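Local coordinates for BpsB (PgaB), Poly-beta-1,6-N-acetyl-D-glucosamine N-deacetylase (Bordetella bronchiseptica RB50, PDB 5BU6), which removes N-linked acetyl groups from poly-beta-1,6-N-acetyl-D-glucosamine as a family 4 carbohydrate esterase and is required for biofilm formation in its bacterium, at residues A[9-14]-A[64-69]; A[108-113]-A[205-210]; A[198-203]-A[234-239]. The protein carries 5 engineered substitutions. All coordinates share one frame; numbering follows the deposited sequence.

Contact 1: A[9-14]-A[64-69]; sequences DGLTFR and IDSRAG
Leu11 reaches the last turn of helix 60-67 with one methyl group: its CD2 lies 3.4 Å from the backbone oxygen Ser66 O, while Ser66 CB rests near both that methyl and the carbonyl oxygen of Gly10. With CG of Leu11 anti to its carbonyl carbon (chi1 -64°), the branch swings across to the helix although the CB bond runs neither toward nor away from it. Most of the polar link runs through two waters. Leu11 O accepts from both: water 1 sits 2.6 Å from Leu11 O and passes the link on to Arg67 NH2. Water 2, at 2.7 Å from Leu11 O, gives its other hydrogen to Ser66 OG, 2.8 Å away. It also accepts from Arg67 NE at 3.1 Å, meeting the guanidinium at its edge and in its plane. Arg67 touches both bridges, and its NH1 has a further acceptor in Val253 O; Ser66 OG is also bonded to Ile63 O. Phe13 points toward the helix, and its CE1 comes obliquely to within 4.2 Å of Arg67 NH2. Behind this layer Asp9 holds the loop by an Asx turn, through Leu11 N, extended to Thr12 N as an Asx motif. Its OD1 takes Leu11 N at 2.9 Å from above the carboxylate plane and Thr12 N from the same face, while OD2 receives Thr12 OG1 on its syn lone pair. In segment 64-69, Gly69, with positive phi, belongs to a Schellman motif after the last helical turn. The contact therefore ties the loop leading into strand 14-20 to the C-terminal end of helix 60-67; that strand pairs in parallel with strand 77-83, and Gly10 is joined by backbone bonding to Leu73 in the connection between helix and strand.

Contact 2: A[108-113]-A[205-210]; sequences VVTSWT and HLIRHH. Engineered in segment 205-210: His205 (natural residue Asp), His209 (natural residue Glu). With NI (nickel (II) ion), chain E; SCN (thiocyanate ion), chain H.
At the C-terminal end of strand 104-108, where the chain turns into the short helix 110-113, Thr110 and Val108 pack against Leu206 and Ile207 of helix 189-211, beside the loop that carries the nickel ligands His154 and His159. Thr110 offers a different group to each partner. Its OG1 is 3.8 Å from Leu206 CD1, and its CG2 is 3.8 Å from Ile207 CG1, the latter side chains crossing at about a right angle. This division follows from Thr110 chi1 of 56°, with OG1 between the backbone N and the carbonyl carbon and CG2 beside the N. OG1 is also hydrogen-bonded to His156 ND1. Val108 adds a looser apolar contact, its CB 4.4 Å from Ile207 CD1.

Further along the helix, His210 ND1 donates to Leu206 O (2.8 Å), which lies nearly in the ring plane of His210 (7° out); the backbone His210 N reaches the same oxygen from the opposite face. This fixes the ring rotation and leaves NE2 to coordinate a nickel ion at 2.2 Å together with two atoms from elsewhere in the structure, a site separate from that of Asp84, His154 and His159. The engineered His205 donates from NE2 to the N of a thiocyanate, probably from the crystallisation liquor, at 2.8 Å, with the anion at the ring edge, while the ring of engineered His209 has it over one face.

Helix 137-145 closes the neighbouring side, with Leu140 against Val108 and Trp137 against Ile207, and strand 104-108 lies in the parallel sheet, paired with strands 77-83 and 149-153.

Contact 3: A[198-203]-A[234-239]; sequences QDLKTS and AEVGLN
Gln198 O, two and three residues before Leu200 and Lys201, which meet Val236, is gripped twice by Thr202. The backbone N and side-chain OG1 of Thr202 both lie 2.8 Å from Gln198 O and arrive from opposite faces of the carbonyl; the hydroxyl stands 36° out of that plane. A second hydroxyl also bonds back into the helix, but three residues rather than four: Ser203 OG donates to Leu200 O at 2.9 Å and is also hydrogen-bonded to Ser153 OG. These bonds stay within helix 189-211 or run to the sheet side; the atoms that meet across the segments are all carbon.

That carbon interface is centred on Leu200. Its CB lies 3.9 Å from Val236 CG2 and 4.2 Å from Leu238 CD1, so both side chains approach the leucine base from the same general side. The valine spreads over two helix residues: with chi1 of -59°, CG2 turns to Leu200 while CG1 comes to 4.3 Å from Lys201 CB. Val236 is the first residue beyond helix 227-235, and Gly237 follows with positive phi as the C-prime residue of a Schellman motif, Gly237 N bonding to Ala234 O at 3.1 Å and Leu238 N to Ala233 O. The turn at Gly237 is consistent with Val236 and Leu238 both facing Leu200. Alongside, Glu235 OE1 forms a salt bridge with Arg197.

With carbons alone meeting across the segments, this part of the attachment rests on shape fit rather than directed bonding, while the salt bridge probably restrains the helix end more specifically.

In the fold
Contacts 2 and 3 share helix 189-211 and lie side by side, their centres 12 Å apart; Thr110 OG1 of the former packs 3.4 Å from Ser203 CA of the latter. Along the chain their segments alternate. Both also border the loop between the metal ligands His154 and His159: Thr110 bonds His156 from one segment, Asp199 bonds the backbone of His156 and Asn157 from the other, and Val109 touches both ligands. Together they probably help to shape the second shell of the nickel site of Asp84, His154 and His159. Contact 1 is more distant, centre to centre about 29 Å from contact 2 (nearest atoms about 15 Å) and about 24 Å from contact 3 (nearest atoms about 8 Å).

Contact 1: A[9-14]-A[64-69]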
ATOM      1  N   ASP A   9      17.991   9.815 -15.531  1.00 65.36           N
ATOM      2  CA  ASP A   9      18.255  11.173 -15.082  1.00 61.71           C
ATOM      3  C   ASP A   9      18.502  11.242 -13.580  1.00 52.91           C
ATOM      4  O   ASP A   9      18.533  12.322 -13.001  1.00 51.63           O
ATOM      5  CB  ASP A   9      17.070  12.067 -15.444  1.00 65.28           C
ATOM      6  CG  ASP A   9      15.733  11.450 -15.020  1.00 64.08           C
ATOM      7  OD1 ASP A   9      15.749  10.473 -14.227  1.00 45.80           O
ATOM      8  OD2 ASP A   9      14.676  11.934 -15.481  1.00 70.85           O
ATOM      9  N   GLY A  10      18.639  10.080 -12.950  1.00 44.23           N
ATOM     10  CA  GLY A  10      18.813  10.004 -11.506  1.00 41.84           C
ATOM     11  C   GLY A  10      17.594  10.427 -10.699  1.00 44.13           C
ATOM     12  O   GLY A  10      17.684  10.567  -9.480  1.00 43.70           O
ATOM     13  N   LEU A  11      16.461  10.625 -11.372  1.00 45.65           N
ATOM     14  CA  LEU A  11      15.221  11.079 -10.726  1.00 41.75           C
ATOM     15  C   LEU A  11      13.974  10.249 -11.051  1.00 41.96           C
ATOM     16  O   LEU A  11      13.103  10.083 -10.203  1.00 40.68           O
ATOM     17  CB  LEU A  11      14.919  12.518 -11.117  1.00 39.99           C
ATOM     18  CG  LEU A  11      15.942  13.553 -10.646  1.00 50.84           C
ATOM     19  CD1 LEU A  11      15.719  14.856 -11.368  1.00 48.62           C
ATOM     20  CD2 LEU A  11      15.841  13.733  -9.143  1.00 52.02           C
ATOM     21  N   THR A  12      13.873   9.779 -12.293  1.00 42.32           N
ATOM     22  CA  THR A  12      12.669   9.087 -12.743  1.00 42.75           C
ATOM     23  C   THR A  12      12.710   7.652 -12.256  1.00 39.53           C
ATOM     24  O   THR A  12      13.715   6.977 -12.406  1.00 41.38           O
ATOM     25  CB  THR A  12      12.531   9.152 -14.274  1.00 48.82           C
ATOM     26  OG1 THR A  12      12.355  10.516 -14.665  1.00 54.11           O
ATOM     27  CG2 THR A  12      11.327   8.359 -14.761  1.00 40.85           C
ATOM     28  N   PHE A  13      11.625   7.191 -11.638  1.00 34.79           N
ATOM     29  CA  PHE A  13      11.603   5.824 -11.122  1.00 33.36           C
ATOM     30  C   PHE A  13      10.282   5.095 -11.402  1.00 36.42           C
ATOM     31  O   PHE A  13       9.244   5.725 -11.669  1.00 35.61           O
ATOM     32  CB  PHE A  13      11.902   5.822  -9.622  1.00 30.46           C
ATOM     33  CG  PHE A  13      10.882   6.551  -8.793  1.00 35.39           C
ATOM     34  CD1 PHE A  13      10.969   7.930  -8.610  1.00 38.08           C
ATOM     35  CD2 PHE A  13       9.837   5.859  -8.181  1.00 34.38           C
ATOM     36  CE1 PHE A  13      10.037   8.602  -7.847  1.00 42.38           C
ATOM     37  CE2 PHE A  13       8.894   6.537  -7.410  1.00 34.87           C
ATOM     38  CZ  PHE A  13       9.001   7.903  -7.232  1.00 37.33           C
ATOM     39  N   ARG A  14      10.342   3.770 -11.378  1.00 35.18           N
ATOM     40  CA  ARG A  14       9.136   2.953 -11.487  1.00 33.96           C
ATOM     41  C   ARG A  14       8.798   2.362 -10.115  1.00 31.80           C
ATOM     42  O   ARG A  14       9.661   2.275  -9.247  1.00 35.82           O
ATOM     43  CB  ARG A  14       9.330   1.853 -12.542  1.00 33.48           C
ATOM     44  CG  ARG A  14       9.343   2.365 -13.989  1.00 36.76           C
ATOM     45  CD  ARG A  14       7.935   2.552 -14.527  1.00 43.89           C
ATOM     46  NE  ARG A  14       7.941   3.051 -15.899  1.00 48.70           N
ATOM     47  CZ  ARG A  14       6.877   3.086 -16.700  1.00 51.34           C
ATOM     48  NH1 ARG A  14       7.004   3.569 -17.922  1.00 52.12           N
ATOM     49  NH2 ARG A  14       5.692   2.645 -16.283  1.00 48.45           N
ATOM     50  N   ILE A  64      13.194  10.131  -1.613  1.00 34.25           N
ATOM     51  CA  ILE A  64      13.138  11.415  -0.929  1.00 39.84           C
ATOM     52  C   ILE A  64      14.445  12.183  -1.101  1.00 37.49           C
ATOM     53  O   ILE A  64      14.441  13.366  -1.404  1.00 40.19           O
ATOM     54  CB  ILE A  64      12.828  11.209   0.554  1.00 40.58           C
ATOM     55  CG1 ILE A  64      11.452  10.549   0.705  1.00 43.03           C
ATOM     56  CG2 ILE A  64      12.861  12.503   1.291  1.00 41.20           C
ATOM     57  CD1 ILE A  64      11.204   9.972   2.082  1.00 41.92           C
ATOM     58  N   ASP A  65      15.564  11.477  -0.963  1.00 39.31           N
ATOM     59  CA  ASP A  65      16.893  12.078  -1.109  1.00 38.17           C
ATOM     60  C   ASP A  65      17.164  12.559  -2.530  1.00 39.29           C
ATOM     61  O   ASP A  65      17.826  13.576  -2.722  1.00 42.11           O
ATOM     62  CB  ASP A  65      17.988  11.080  -0.693  1.00 48.57           C
ATOM     63  CG  ASP A  65      18.016  10.810   0.815  1.00 63.71           C
ATOM     64  OD1 ASP A  65      17.302  11.492   1.577  1.00 66.55           O
ATOM     65  OD2 ASP A  65      18.771   9.910   1.243  1.00 78.42           O
ATOM     66  N   SER A  66      16.662  11.841  -3.535  1.00 35.61           N
ATOM     67  CA  SER A  66      16.914  12.270  -4.915  1.00 36.75           C
ATOM     68  C   SER A  66      16.132  13.537  -5.217  1.00 37.96           C
ATOM     69  O   SER A  66      16.615  14.424  -5.923  1.00 42.41           O
ATOM     70  CB  SER A  66      16.551  11.168  -5.918  1.00 37.49           C
ATOM     71  OG  SER A  66      15.159  10.886  -5.904  1.00 38.14           O
ATOM     72  N   ARG A  67      14.926  13.626  -4.665  1.00 41.16           N
ATOM     73  CA  ARG A  67      14.076  14.798  -4.891  1.00 45.69           C
ATOM     74  C   ARG A  67      14.677  16.025  -4.211  1.00 47.32           C
ATOM     75  O   ARG A  67      14.648  17.132  -4.770  1.00 49.95           O
ATOM     76  CB  ARG A  67      12.648  14.537  -4.393  1.00 45.69           C
ATOM     77  CG  ARG A  67      11.831  13.567  -5.277  1.00 47.71           C
ATOM     78  CD  ARG A  67      11.566  14.187  -6.636  1.00 55.42           C
ATOM     79  NE  ARG A  67      10.843  13.311  -7.557  1.00 53.91           N
ATOM     80  CZ  ARG A  67       9.552  13.445  -7.864  1.00 51.01           C
ATOM     81  NH1 ARG A  67       8.829  14.409  -7.312  1.00 46.10           N
ATOM     82  NH2 ARG A  67       8.983  12.609  -8.727  1.00 46.74           N
ATOM     83  N   ALA A  68      15.237  15.829  -3.018  1.00 46.22           N
ATOM     84  CA  ALA A  68      15.901  16.919  -2.289  1.00 51.85           C
ATOM     85  C   ALA A  68      17.255  17.281  -2.911  1.00 53.25           C
ATOM     86  O   ALA A  68      17.895  18.254  -2.512  1.00 57.49           O
ATOM     87  CB  ALA A  68      16.073  16.543  -0.827  1.00 55.21           C
ATOM     88  N   GLY A  69      17.685  16.494  -3.893  1.00 51.59           N
ATOM     89  CA  GLY A  69      18.893  16.790  -4.647  1.00 45.22           C
ATOM     90  C   GLY A  69      20.192  16.462  -3.928  1.00 53.86           C
ATOM     91  O   GLY A  69      21.251  17.027  -4.239  1.00 54.39           O
TER
HETATM   92  O   HOH W   1      11.016  11.606 -10.350  1.00 42.10           O
HETATM   93  O   HOH W   2      13.037  11.199  -7.752  1.00 46.36           O

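Contact 2: A[108-113]-A[205-210]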
ATOM      1  N   VAL A 108       0.654  -1.542   5.763  1.00 32.51           N
ATOM      2  CA  VAL A 108      -0.092  -2.262   6.791  1.00 32.29           C
ATOM      3  C   VAL A 108      -1.531  -1.771   6.893  1.00 30.75           C
ATOM      4  O   VAL A 108      -1.733  -0.581   7.019  1.00 27.72           O
ATOM      5  CB  VAL A 108       0.606  -2.060   8.160  1.00 39.96           C
ATOM      6  CG1 VAL A 108      -0.203  -2.636   9.295  1.00 35.01           C
ATOM      7  CG2 VAL A 108       2.026  -2.629   8.114  1.00 50.70           C
ATOM      8  N   VAL A 109      -2.528  -2.655   6.824  1.00 33.79           N
ATOM      9  CA  VAL A 109      -3.900  -2.250   7.152  1.00 30.10           C
ATOM     10  C   VAL A 109      -4.046  -2.441   8.655  1.00 31.81           C
ATOM     11  O   VAL A 109      -4.100  -3.573   9.134  1.00 30.16           O
ATOM     12  CB  VAL A 109      -4.973  -3.071   6.430  1.00 30.79           C
ATOM     13  CG1 VAL A 109      -6.355  -2.536   6.783  1.00 29.29           C
ATOM     14  CG2 VAL A 109      -4.748  -3.052   4.907  1.00 28.79           C
ATOM     15  N   THR A 110      -4.063  -1.363   9.418  1.00 28.51           N
ATOM     16  CA  THR A 110      -3.811  -1.540  10.845  1.00 31.25           C
ATOM     17  C   THR A 110      -5.015  -2.133  11.590  1.00 32.40           C
ATOM     18  O   THR A 110      -4.851  -2.706  12.654  1.00 37.45           O
ATOM     19  CB  THR A 110      -3.345  -0.227  11.513  1.00 30.35           C
ATOM     20  OG1 THR A 110      -4.297   0.815  11.295  1.00 31.62           O
ATOM     21  CG2 THR A 110      -1.994   0.201  10.934  1.00 29.01           C
ATOM     22  N   SER A 111      -6.218  -2.032  11.044  1.00 28.15           N
ATOM     23  CA  SER A 111      -7.336  -2.672  11.732  1.00 32.46           C
ATOM     24  C   SER A 111      -7.267  -4.206  11.583  1.00 36.26           C
ATOM     25  O   SER A 111      -7.917  -4.931  12.337  1.00 36.67           O
ATOM     26  CB  SER A 111      -8.695  -2.149  11.234  1.00 34.98           C
ATOM     27  OG  SER A 111      -8.982  -2.634   9.938  1.00 37.44           O
ATOM     28  N   TRP A 112      -6.479  -4.683  10.622  1.00 31.76           N
ATOM     29  CA  TRP A 112      -6.264  -6.107  10.416  1.00 34.39           C
ATOM     30  C   TRP A 112      -5.138  -6.617  11.305  1.00 33.15           C
ATOM     31  O   TRP A 112      -5.299  -7.559  12.056  1.00 32.87           O
ATOM     32  CB  TRP A 112      -5.923  -6.383   8.940  1.00 32.85           C
ATOM     33  CG  TRP A 112      -7.023  -6.090   7.980  1.00 32.15           C
ATOM     34  CD1 TRP A 112      -8.281  -5.694   8.273  1.00 32.53           C
ATOM     35  CD2 TRP A 112      -6.951  -6.169   6.542  1.00 29.04           C
ATOM     36  NE1 TRP A 112      -9.007  -5.516   7.121  1.00 32.77           N
ATOM     37  CE2 TRP A 112      -8.219  -5.813   6.045  1.00 35.39           C
ATOM     38  CE3 TRP A 112      -5.944  -6.499   5.646  1.00 30.99           C
ATOM     39  CZ2 TRP A 112      -8.510  -5.777   4.685  1.00 41.76           C
ATOM     40  CZ3 TRP A 112      -6.239  -6.478   4.273  1.00 32.68           C
ATOM     41  CH2 TRP A 112      -7.510  -6.112   3.818  1.00 33.12           C
ATOM     42  N   THR A 113      -3.977  -5.986  11.174  1.00 29.38           N
ATOM     43  CA  THR A 113      -2.815  -6.270  12.003  1.00 34.28           C
ATOM     44  C   THR A 113      -3.138  -6.096  13.486  1.00 34.81           C
ATOM     45  O   THR A 113      -2.718  -6.893  14.323  1.00 36.61           O
ATOM     46  CB  THR A 113      -1.638  -5.351  11.592  1.00 34.05           C
ATOM     47  OG1 THR A 113      -1.367  -5.572  10.201  1.00 37.93           O
ATOM     48  CG2 THR A 113      -0.349  -5.627  12.432  1.00 28.14           C
ATOM     49  N   HIS A 205      -0.533   6.238  14.330  1.00 31.93           N
ATOM     50  CA  HIS A 205      -0.290   6.042  15.753  1.00 37.00           C
ATOM     51  C   HIS A 205      -0.055   4.560  16.088  1.00 35.64           C
ATOM     52  O   HIS A 205       0.870   4.228  16.831  1.00 33.46           O
ATOM     53  CB  HIS A 205      -1.433   6.598  16.584  1.00 42.18           C
ATOM     54  CG  HIS A 205      -1.510   6.002  17.952  1.00 50.29           C
ATOM     55  ND1 HIS A 205      -0.716   6.425  18.995  1.00 50.47           N
ATOM     56  CD2 HIS A 205      -2.257   4.979  18.435  1.00 44.39           C
ATOM     57  CE1 HIS A 205      -0.984   5.703  20.068  1.00 48.90           C
ATOM     58  NE2 HIS A 205      -1.915   4.821  19.755  1.00 48.55           N
ATOM     59  N   LEU A 206      -0.880   3.673  15.540  1.00 33.47           N
ATOM     60  CA  LEU A 206      -0.728   2.251  15.851  1.00 32.89           C
ATOM     61  C   LEU A 206       0.639   1.739  15.402  1.00 29.77           C
ATOM     62  O   LEU A 206       1.287   0.985  16.127  1.00 32.53           O
ATOM     63  CB  LEU A 206      -1.842   1.422  15.205  1.00 31.39           C
ATOM     64  CG  LEU A 206      -3.192   1.585  15.912  1.00 32.16           C
ATOM     65  CD1 LEU A 206      -4.283   0.888  15.117  1.00 34.25           C
ATOM     66  CD2 LEU A 206      -3.131   1.059  17.352  1.00 38.36           C
ATOM     67  N   ILE A 207       1.073   2.152  14.209  1.00 26.82           N
ATOM     68  CA  ILE A 207       2.367   1.717  13.702  1.00 27.13           C
ATOM     69  C   ILE A 207       3.509   2.228  14.562  1.00 30.59           C
ATOM     70  O   ILE A 207       4.383   1.451  14.971  1.00 32.95           O
ATOM     71  CB  ILE A 207       2.566   2.140  12.224  1.00 34.92           C
ATOM     72  CG1 ILE A 207       1.601   1.347  11.326  1.00 35.38           C
ATOM     73  CG2 ILE A 207       4.001   1.911  11.787  1.00 29.48           C
ATOM     74  CD1 ILE A 207       1.496   1.890   9.891  1.00 35.02           C
ATOM     75  N   ARG A 208       3.497   3.517  14.888  1.00 31.86           N
ATOM     76  CA  ARG A 208       4.510   4.026  15.803  1.00 29.10           C
ATOM     77  C   ARG A 208       4.481   3.358  17.175  1.00 30.58           C
ATOM     78  O   ARG A 208       5.535   3.038  17.718  1.00 31.88           O
ATOM     79  CB  ARG A 208       4.376   5.541  15.990  1.00 37.18           C
ATOM     80  CG  ARG A 208       5.579   6.114  16.722  1.00 43.35           C
ATOM     81  CD  ARG A 208       5.517   7.606  16.909  1.00 52.94           C
ATOM     82  NE  ARG A 208       6.777   8.079  17.465  1.00 62.94           N
ATOM     83  CZ  ARG A 208       6.960   9.287  17.987  1.00 82.12           C
ATOM     84  NH1 ARG A 208       8.149   9.623  18.470  1.00 90.99           N
ATOM     85  NH2 ARG A 208       5.958  10.156  18.029  1.00 87.44           N
ATOM     86  N   HIS A 209       3.290   3.152  17.744  1.00 29.30           N
ATOM     87  CA  HIS A 209       3.207   2.569  19.082  1.00 32.88           C
ATOM     88  C   HIS A 209       3.840   1.177  19.135  1.00 36.24           C
ATOM     89  O   HIS A 209       4.578   0.856  20.077  1.00 36.52           O
ATOM     90  CB  HIS A 209       1.741   2.497  19.552  1.00 36.36           C
ATOM     91  CG  HIS A 209       1.573   1.891  20.912  1.00 43.53           C
ATOM     92  ND1 HIS A 209       1.352   0.543  21.104  1.00 50.61           N
ATOM     93  CD2 HIS A 209       1.597   2.447  22.146  1.00 42.23           C
ATOM     94  CE1 HIS A 209       1.253   0.296  22.399  1.00 52.22           C
ATOM     95  NE2 HIS A 209       1.403   1.434  23.052  1.00 49.35           N
ATOM     96  N   HIS A 210       3.548   0.362  18.123  1.00 31.76           N
ATOM     97  CA  HIS A 210       3.973  -1.044  18.092  1.00 32.69           C
ATOM     98  C   HIS A 210       5.307  -1.349  17.440  1.00 34.17           C
ATOM     99  O   HIS A 210       5.893  -2.400  17.714  1.00 38.63           O
ATOM    100  CB  HIS A 210       2.911  -1.887  17.381  1.00 29.30           C
ATOM    101  CG  HIS A 210       1.617  -1.936  18.108  1.00 26.38           C
ATOM    102  ND1 HIS A 210       0.596  -1.042  17.863  1.00 28.42           N
ATOM    103  CD2 HIS A 210       1.173  -2.762  19.090  1.00 27.54           C
ATOM    104  CE1 HIS A 210      -0.425  -1.319  18.657  1.00 37.55           C
ATOM    105  NE2 HIS A 210      -0.092  -2.343  19.420  1.00 27.88           N
TER
HETATM  106 NI    NI E 403      -1.181  -3.395  20.994  1.00 33.42          NI
HETATM  107  S   SCN H 406      -2.329   0.127  22.396  1.00 88.95           S
HETATM  108  C   SCN H 406      -2.425   1.890  21.993  1.00 69.56           C
HETATM  109  N   SCN H 406      -2.484   2.991  21.744  1.00 66.56           N

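Contact 3: A[198-203]-A[234-239]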
ATOM      1  N   GLN A 198      -9.273  10.687  10.808  1.00 36.89           N
ATOM      2  CA  GLN A 198      -9.130   9.842  11.986  1.00 43.90           C
ATOM      3  C   GLN A 198      -8.569   8.478  11.617  1.00 42.03           C
ATOM      4  O   GLN A 198      -7.724   7.945  12.330  1.00 41.36           O
ATOM      5  CB  GLN A 198     -10.476   9.688  12.700  1.00 50.53           C
ATOM      6  CG  GLN A 198     -10.422   8.870  13.981  1.00 60.93           C
ATOM      7  CD  GLN A 198      -9.864   9.647  15.163  1.00 77.47           C
ATOM      8  OE1 GLN A 198      -8.666   9.927  15.233  1.00 83.31           O
ATOM      9  NE2 GLN A 198     -10.736   9.991  16.107  1.00 84.96           N
ATOM     10  N   ASP A 199      -9.021   7.928  10.492  1.00 41.82           N
ATOM     11  CA  ASP A 199      -8.484   6.663  10.001  1.00 37.52           C
ATOM     12  C   ASP A 199      -6.973   6.730   9.784  1.00 40.91           C
ATOM     13  O   ASP A 199      -6.236   5.890  10.287  1.00 42.37           O
ATOM     14  CB  ASP A 199      -9.163   6.260   8.697  1.00 37.96           C
ATOM     15  CG  ASP A 199      -8.792   4.856   8.266  1.00 49.62           C
ATOM     16  OD1 ASP A 199      -7.690   4.686   7.693  1.00 45.75           O
ATOM     17  OD2 ASP A 199      -9.596   3.927   8.506  1.00 52.40           O
ATOM     18  N   LEU A 200      -6.509   7.726   9.032  1.00 33.82           N
ATOM     19  CA  LEU A 200      -5.079   7.814   8.750  1.00 30.24           C
ATOM     20  C   LEU A 200      -4.285   8.060  10.031  1.00 34.54           C
ATOM     21  O   LEU A 200      -3.213   7.475  10.225  1.00 38.36           O
ATOM     22  CB  LEU A 200      -4.794   8.923   7.724  1.00 33.51           C
ATOM     23  CG  LEU A 200      -5.465   8.711   6.366  1.00 41.32           C
ATOM     24  CD1 LEU A 200      -5.098   9.803   5.370  1.00 38.81           C
ATOM     25  CD2 LEU A 200      -5.116   7.343   5.822  1.00 39.94           C
ATOM     26  N   LYS A 201      -4.800   8.941  10.889  1.00 35.21           N
ATOM     27  CA  LYS A 201      -4.139   9.267  12.150  1.00 33.51           C
ATOM     28  C   LYS A 201      -4.002   8.015  13.022  1.00 35.47           C
ATOM     29  O   LYS A 201      -2.945   7.745  13.588  1.00 32.23           O
ATOM     30  CB  LYS A 201      -4.916  10.345  12.915  1.00 40.99           C
ATOM     31  CG  LYS A 201      -4.168  10.921  14.116  1.00 49.62           C
ATOM     32  CD  LYS A 201      -5.113  11.596  15.113  1.00 68.47           C
ATOM     33  CE  LYS A 201      -6.096  12.552  14.440  1.00 81.86           C
ATOM     34  NZ  LYS A 201      -5.475  13.839  14.003  1.00 89.94           N
ATOM     35  N   THR A 202      -5.085   7.257  13.130  1.00 34.08           N
ATOM     36  CA  THR A 202      -5.049   6.002  13.869  1.00 33.82           C
ATOM     37  C   THR A 202      -4.000   5.021  13.327  1.00 31.40           C
ATOM     38  O   THR A 202      -3.240   4.441  14.111  1.00 33.23           O
ATOM     39  CB  THR A 202      -6.443   5.336  13.881  1.00 36.49           C
ATOM     40  OG1 THR A 202      -7.378   6.229  14.490  1.00 38.31           O
ATOM     41  CG2 THR A 202      -6.433   4.029  14.680  1.00 37.46           C
ATOM     42  N   SER A 203      -3.934   4.833  12.008  1.00 32.21           N
ATOM     43  CA  SER A 203      -2.961   3.885  11.458  1.00 30.78           C
ATOM     44  C   SER A 203      -1.526   4.324  11.744  1.00 33.52           C
ATOM     45  O   SER A 203      -0.672   3.497  12.078  1.00 31.69           O
ATOM     46  CB  SER A 203      -3.163   3.688   9.937  1.00 34.52           C
ATOM     47  OG  SER A 203      -2.757   4.835   9.214  1.00 41.07           O
ATOM     48  N   ALA A 234      -2.206  15.046   4.048  1.00 42.33           N
ATOM     49  CA  ALA A 234      -1.220  16.097   4.313  1.00 49.73           C
ATOM     50  C   ALA A 234      -1.338  16.647   5.737  1.00 53.46           C
ATOM     51  O   ALA A 234      -0.329  16.930   6.383  1.00 52.23           O
ATOM     52  CB  ALA A 234      -1.368  17.214   3.320  1.00 51.70           C
ATOM     53  N   GLU A 235      -2.569  16.783   6.224  1.00 54.85           N
ATOM     54  CA  GLU A 235      -2.799  17.307   7.570  1.00 57.92           C
ATOM     55  C   GLU A 235      -2.222  16.382   8.629  1.00 55.49           C
ATOM     56  O   GLU A 235      -1.739  16.850   9.655  1.00 64.81           O
ATOM     57  CB  GLU A 235      -4.294  17.521   7.841  1.00 57.95           C
ATOM     58  CG  GLU A 235      -4.934  18.623   7.015  1.00 62.21           C
ATOM     59  CD  GLU A 235      -6.448  18.584   7.076  1.00 68.62           C
ATOM     60  OE1 GLU A 235      -6.995  17.871   7.944  1.00 69.17           O
ATOM     61  OE2 GLU A 235      -7.089  19.258   6.247  1.00 74.60           O
ATOM     62  N   VAL A 236      -2.264  15.073   8.392  1.00 46.25           N
ATOM     63  CA  VAL A 236      -1.727  14.153   9.389  1.00 50.05           C
ATOM     64  C   VAL A 236      -0.263  13.806   9.109  1.00 48.42           C
ATOM     65  O   VAL A 236       0.302  12.940   9.770  1.00 46.33           O
ATOM     66  CB  VAL A 236      -2.550  12.856   9.488  1.00 51.03           C
ATOM     67  CG1 VAL A 236      -3.985  13.177   9.865  1.00 55.82           C
ATOM     68  CG2 VAL A 236      -2.498  12.097   8.197  1.00 51.79           C
ATOM     69  N   GLY A 237       0.346  14.494   8.143  1.00 51.10           N
ATOM     70  CA  GLY A 237       1.774  14.341   7.877  1.00 55.66           C
ATOM     71  C   GLY A 237       2.180  13.217   6.933  1.00 51.89           C
ATOM     72  O   GLY A 237       3.337  12.784   6.914  1.00 50.00           O
ATOM     73  N   LEU A 238       1.233  12.731   6.142  1.00 41.90           N
ATOM     74  CA  LEU A 238       1.528  11.681   5.180  1.00 38.96           C
ATOM     75  C   LEU A 238       1.626  12.277   3.787  1.00 44.57           C
ATOM     76  O   LEU A 238       0.689  12.158   2.996  1.00 47.96           O
ATOM     77  CB  LEU A 238       0.457  10.600   5.232  1.00 40.77           C
ATOM     78  CG  LEU A 238       0.300   9.910   6.582  1.00 42.76           C
ATOM     79  CD1 LEU A 238      -0.750   8.818   6.493  1.00 39.01           C
ATOM     80  CD2 LEU A 238       1.631   9.353   7.073  1.00 40.33           C
ATOM     81  N   ASN A 239       2.750  12.936   3.498  1.00 43.33           N
ATOM     82  CA  ASN A 239       2.930  13.667   2.242  1.00 44.78           C
ATOM     83  C   ASN A 239       3.444  12.821   1.078  1.00 41.95           C
ATOM     84  O   ASN A 239       3.788  13.348   0.026  1.00 42.02           O
ATOM     85  CB  ASN A 239       3.877  14.836   2.458  1.00 51.31           C
ATOM     86  CG  ASN A 239       3.344  15.823   3.469  1.00 69.94           C
ATOM     87  OD1 ASN A 239       3.970  16.079   4.498  1.00 78.48           O
ATOM     88  ND2 ASN A 239       2.170  16.375   3.190  1.00 76.87           N
TER